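Local structure of cellulose synthase 1 (Gluconacetobacter xylinus, 4I86) at residues Glu34-Trp47 against Ile74-Trp86. The protein is a PilZ domain, a beta-barrel regulatory module of the cyclic di-GMP-binding kind, from the C-terminal part of a cellulose synthase. Numbering follows the deposited sequence.
Sequences EDLSMGGAAVKMSW and IIRAGNGRGIFIW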
loop_
_atom_site.group_PDB
_atom_site.type_symbol
_atom_site.label_atom_id
_atom_site.label_comp_id
_atom_site.label_asym_id
_atom_site.label_seq_id
_atom_site.Cartn_x
_atom_site.Cartn_y
_atom_site.Cartn_z
ATOM N N GLU A 34 6.684 1.179 -5.988
ATOM C CA GLU A 34 7.848 0.532 -6.586
ATOM C C GLU A 34 7.486 -0.906 -6.943
ATOM O O GLU A 34 7.755 -1.386 -8.047
ATOM C CB GLU A 34 9.024 0.571 -5.611
ATOM C CG GLU A 34 9.522 1.981 -5.321
ATOM C CD GLU A 34 10.528 2.018 -4.191
ATOM O OE1 GLU A 34 11.044 0.938 -3.832
ATOM O OE2 GLU A 34 10.791 3.117 -3.656
ATOM N N ASP A 35 6.849 -1.591 -6.002
ATOM C CA ASP A 35 6.328 -2.916 -6.281
ATOM C C ASP A 35 5.085 -3.147 -5.442
ATOM O O ASP A 35 4.889 -2.499 -4.410
ATOM C CB ASP A 35 7.362 -3.979 -5.954
ATOM C CG ASP A 35 7.587 -4.114 -4.464
ATOM O OD1 ASP A 35 8.549 -3.503 -3.967
ATOM O OD2 ASP A 35 6.794 -4.811 -3.785
ATOM N N LEU A 36 4.245 -4.065 -5.898
ATOM C CA LEU A 36 3.045 -4.443 -5.170
ATOM C C LEU A 36 3.050 -5.953 -5.116
ATOM O O LEU A 36 3.540 -6.599 -6.027
ATOM C CB LEU A 36 1.792 -3.945 -5.899
ATOM C CG LEU A 36 1.642 -2.420 -5.882
ATOM C CD1 LEU A 36 0.618 -1.952 -6.877
ATOM C CD2 LEU A 36 1.244 -1.960 -4.508
ATOM N N SER A 37 2.526 -6.515 -4.035
ATOM C CA SER A 37 2.374 -7.957 -3.935
ATOM C C SER A 37 1.081 -8.254 -3.196
ATOM O O SER A 37 0.415 -7.336 -2.689
ATOM C CB SER A 37 3.554 -8.567 -3.172
ATOM O OG SER A 37 3.668 -7.947 -1.905
ATOM N N MET A 38 0.729 -9.532 -3.123
ATOM C CA MET A 38 -0.383 -9.952 -2.283
ATOM C C MET A 38 -0.106 -9.644 -0.800
ATOM O O MET A 38 -1.028 -9.583 0.009
ATOM C CB MET A 38 -0.675 -11.443 -2.482
ATOM C CG MET A 38 -1.376 -11.772 -3.801
ATOM S SD MET A 38 -2.876 -10.818 -4.129
ATOM C CE MET A 38 -3.871 -11.150 -2.658
ATOM N N GLY A 39 1.161 -9.443 -0.445
ATOM C CA GLY A 39 1.519 -9.174 0.942
ATOM C C GLY A 39 1.461 -7.690 1.312
ATOM O O GLY A 39 1.068 -7.320 2.421
ATOM N N GLY A 40 1.861 -6.839 0.380
ATOM C CA GLY A 40 1.887 -5.410 0.625
ATOM C C GLY A 40 2.441 -4.570 -0.506
ATOM O O GLY A 40 2.286 -4.896 -1.698
ATOM N N ALA A 41 3.070 -3.461 -0.128
ATOM C CA ALA A 41 3.553 -2.490 -1.106
ATOM C C ALA A 41 4.912 -1.928 -0.724
ATOM O O ALA A 41 5.240 -1.822 0.453
ATOM C CB ALA A 41 2.547 -1.354 -1.255
ATOM N N ALA A 42 5.700 -1.565 -1.727
ATOM C CA ALA A 42 6.876 -0.729 -1.493
ATOM C C ALA A 42 6.651 0.571 -2.242
ATOM O O ALA A 42 6.361 0.555 -3.438
ATOM C CB ALA A 42 8.158 -1.420 -1.975
ATOM N N VAL A 43 6.775 1.692 -1.538
ATOM C CA VAL A 43 6.446 2.987 -2.135
ATOM C C VAL A 43 7.574 4.019 -2.039
ATOM O O VAL A 43 8.183 4.197 -0.975
ATOM C CB VAL A 43 5.195 3.606 -1.477
ATOM C CG1 VAL A 43 4.771 4.887 -2.219
ATOM C CG2 VAL A 43 4.042 2.588 -1.427
ATOM N N LYS A 44 7.848 4.708 -3.147
ATOM C CA LYS A 44 8.771 5.845 -3.094
ATOM C C LYS A 44 8.056 7.022 -2.436
ATOM O O LYS A 44 7.119 7.599 -3.000
ATOM C CB LYS A 44 9.271 6.237 -4.483
ATOM C CG LYS A 44 10.432 7.241 -4.461
ATOM C CD LYS A 44 10.905 7.560 -5.886
ATOM C CE LYS A 44 11.542 8.943 -5.978
ATOM N NZ LYS A 44 11.790 9.344 -7.400
ATOM N N MET A 45 8.491 7.371 -1.232
ATOM C CA MET A 45 7.778 8.356 -0.441
ATOM C C MET A 45 8.609 8.774 0.762
ATOM O O MET A 45 9.559 8.082 1.133
ATOM C CB MET A 45 6.447 7.769 0.042
ATOM C CG MET A 45 6.604 6.537 0.924
ATOM S SD MET A 45 5.073 6.079 1.764
ATOM C CE MET A 45 5.385 6.683 3.421
ATOM N N SER A 46 8.235 9.891 1.380
ATOM C CA SER A 46 8.913 10.366 2.583
ATOM C C SER A 46 7.939 10.530 3.745
ATOM O O SER A 46 7.089 11.424 3.735
ATOM C CB SER A 46 9.651 11.682 2.305
ATOM O OG SER A 46 10.512 11.553 1.176
ATOM N N TRP A 47 8.074 9.655 4.741
ATOM C CA TRP A 47 7.240 9.662 5.947
ATOM C C TRP A 47 7.835 10.607 6.999
ATOM O O TRP A 47 8.996 10.450 7.391
ATOM C CB TRP A 47 7.135 8.233 6.498
ATOM C CG TRP A 47 6.034 7.986 7.503
ATOM C CD1 TRP A 47 6.184 7.721 8.834
ATOM C CD2 TRP A 47 4.617 7.958 7.245
ATOM N NE1 TRP A 47 4.951 7.542 9.424
ATOM C CE2 TRP A 47 3.976 7.676 8.471
ATOM C CE3 TRP A 47 3.834 8.141 6.099
ATOM C CZ2 TRP A 47 2.586 7.574 8.581
ATOM C CZ3 TRP A 47 2.455 8.044 6.212
ATOM C CH2 TRP A 47 1.847 7.760 7.441
ATOM N N ILE A 74 2.062 0.669 7.837
ATOM C CA ILE A 74 3.430 0.992 7.447
ATOM C C ILE A 74 4.358 0.299 8.448
ATOM O O ILE A 74 4.131 0.353 9.659
ATOM C CB ILE A 74 3.720 2.530 7.333
ATOM C CG1 ILE A 74 5.132 2.759 6.762
ATOM C CG2 ILE A 74 3.548 3.232 8.677
ATOM C CD1 ILE A 74 5.357 4.130 6.151
ATOM N N ILE A 75 5.374 -0.396 7.945
ATOM C CA ILE A 75 6.230 -1.169 8.837
ATOM C C ILE A 75 7.670 -0.651 8.855
ATOM O O ILE A 75 8.396 -0.859 9.825
ATOM C CB ILE A 75 6.197 -2.694 8.508
ATOM C CG1 ILE A 75 6.640 -2.959 7.070
ATOM C CG2 ILE A 75 4.795 -3.274 8.759
ATOM C CD1 ILE A 75 6.984 -4.429 6.785
ATOM N N ARG A 76 8.079 0.017 7.781
ATOM C CA ARG A 76 9.385 0.669 7.738
ATOM C C ARG A 76 9.333 1.925 6.885
ATOM O O ARG A 76 8.566 2.002 5.922
ATOM C CB ARG A 76 10.458 -0.273 7.181
ATOM C CG ARG A 76 11.887 0.189 7.450
ATOM C CD ARG A 76 12.830 -0.237 6.330
ATOM N NE ARG A 76 12.720 0.633 5.157
ATOM C CZ ARG A 76 13.721 1.358 4.659
ATOM N NH1 ARG A 76 14.925 1.313 5.223
ATOM N NH2 ARG A 76 13.520 2.124 3.592
ATOM N N ALA A 77 10.164 2.904 7.241
ATOM C CA ALA A 77 10.302 4.137 6.471
ATOM C C ALA A 77 11.768 4.574 6.447
ATOM O O ALA A 77 12.372 4.785 7.498
ATOM C CB ALA A 77 9.426 5.234 7.074
ATOM N N GLY A 78 12.338 4.706 5.252
ATOM C CA GLY A 78 13.748 5.031 5.132
ATOM C C GLY A 78 14.075 6.141 4.151
ATOM O O GLY A 78 15.096 6.080 3.460
ATOM N N ASN A 79 13.224 7.166 4.114
ATOM C CA ASN A 79 13.323 8.260 3.138
ATOM C C ASN A 79 13.536 7.740 1.717
ATOM O O ASN A 79 14.491 7.002 1.435
ATOM C CB ASN A 79 14.404 9.281 3.526
ATOM C CG ASN A 79 14.463 10.466 2.570
ATOM O OD1 ASN A 79 15.180 10.430 1.565
ATOM N ND2 ASN A 79 13.716 11.527 2.885
ATOM N N GLY A 80 12.635 8.131 0.822
ATOM C CA GLY A 80 12.607 7.584 -0.517
ATOM C C GLY A 80 11.845 6.273 -0.531
ATOM O O GLY A 80 11.460 5.792 -1.595
ATOM N N ARG A 81 11.617 5.691 0.647
ATOM C CA ARG A 81 10.987 4.376 0.696
ATOM C C ARG A 81 10.089 4.134 1.912
ATOM O O ARG A 81 10.507 4.310 3.052
ATOM C CB ARG A 81 12.056 3.275 0.594
ATOM C CG ARG A 81 11.527 1.860 0.752
ATOM C CD ARG A 81 11.691 1.038 -0.515
ATOM N NE ARG A 81 12.518 -0.146 -0.278
ATOM C CZ ARG A 81 13.636 -0.417 -0.944
ATOM N NH1 ARG A 81 14.043 0.407 -1.902
ATOM N NH2 ARG A 81 14.338 -1.508 -0.662
ATOM N N GLY A 82 8.848 3.729 1.645
ATOM C CA GLY A 82 7.944 3.259 2.681
ATOM C C GLY A 82 7.534 1.826 2.364
ATOM O O GLY A 82 7.202 1.512 1.213
ATOM N N ILE A 83 7.580 0.949 3.369
ATOM C CA ILE A 83 7.185 -0.452 3.179
ATOM C C ILE A 83 5.904 -0.746 3.942
ATOM O O ILE A 83 5.788 -0.430 5.134
ATOM C CB ILE A 83 8.266 -1.457 3.650
ATOM C CG1 ILE A 83 9.625 -1.146 3.008
ATOM C CG2 ILE A 83 7.801 -2.903 3.375
ATOM C CD1 ILE A 83 9.639 -1.215 1.488
ATOM N N PHE A 84 4.951 -1.384 3.265
ATOM C CA PHE A 84 3.646 -1.637 3.877
ATOM C C PHE A 84 3.247 -3.105 3.774
ATOM O O PHE A 84 3.701 -3.821 2.889
ATOM C CB PHE A 84 2.566 -0.791 3.186
ATOM C CG PHE A 84 2.845 0.692 3.193
ATOM C CD1 PHE A 84 2.210 1.524 4.098
ATOM C CD2 PHE A 84 3.736 1.252 2.285
ATOM C CE1 PHE A 84 2.462 2.887 4.110
ATOM C CE2 PHE A 84 3.991 2.619 2.294
ATOM C CZ PHE A 84 3.354 3.430 3.208
ATOM N N ILE A 85 2.393 -3.535 4.698
ATOM C CA ILE A 85 1.674 -4.790 4.561
ATOM C C ILE A 85 0.175 -4.496 4.546
ATOM O O ILE A 85 -0.300 -3.677 5.323
ATOM C CB ILE A 85 1.990 -5.766 5.721
ATOM C CG1 ILE A 85 1.725 -5.090 7.069
ATOM C CG2 ILE A 85 3.432 -6.249 5.633
ATOM C CD1 ILE A 85 1.861 -6.023 8.260
ATOM N N TRP A 86 -0.563 -5.140 3.651
ATOM C CA TRP A 86 -2.014 -4.964 3.602
ATOM C C TRP A 86 -2.659 -5.466 4.877
ATOM O O TRP A 86 -2.177 -6.415 5.486
ATOM C CB TRP A 86 -2.601 -5.729 2.418
ATOM C CG TRP A 86 -1.958 -5.381 1.101
ATOM C CD1 TRP A 86 -1.342 -6.234 0.236
ATOM C CD2 TRP A 86 -1.852 -4.076 0.529
ATOM N NE1 TRP A 86 -0.872 -5.543 -0.856
ATOM C CE2 TRP A 86 -1.175 -4.214 -0.697
ATOM C CE3 TRP A 86 -2.282 -2.802 0.929
ATOM C CZ2 TRP A 86 -0.921 -3.129 -1.529
ATOM C CZ3 TRP A 86 -2.025 -1.731 0.109
ATOM C CH2 TRP A 86 -1.346 -1.896 -1.109
HETATM O O HOH W 1 -0.550 -8.441 4.303
#
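The carbonyl oxygen of Gly39 is gripped twice: Trp86 N donates to Gly39 O at 3.0 Å, and a water donates to Gly39 O at 2.7 Å and also donates to Trp86 O. This clamp closes one end of an antiparallel pairing between strands 40-44 and 82-86 of the PilZ beta-barrel, in which Ala41 pairs with Phe84 and Val43 with Gly82 through two backbone hydrogen bonds each. The Trp86 indole packs against the 37-40 turn. Its NE1 donates a hydrogen bond to Ser37 O at 2.9 Å (157° at the hydrogen), with that oxygen exactly in the ring plane, while Gly40 CA sits over one ring face as a CH-pi contact, 3.4 Å from the centroid of the five-membered ring. Ser37 OG accepts from Gly39 N, an ST turn, and from Gly40 N, an ST motif, shaping the loop that receives the indole; Leu36 CD2 meets the ring edge, and Val97 of helix 91-105 also touches Trp86. Further along, Met45 runs back over Gly82, its CG between backbone N and carbonyl carbon (chi1 61°). This brings SD in plane to the edge of Phe84, 3.5 Å from CZ, a Met-aromatic contact. Met45 CE then meets Ile74 CD1 tip to tip at 3.7 Å, and that same CD1 lies over one face of the Trp47 indole. Outside this apolar row, Glu34 and Arg81 form a long salt bridge, OE1 to NH1 3.6 Å, the oxygen well out of the guanidinium plane.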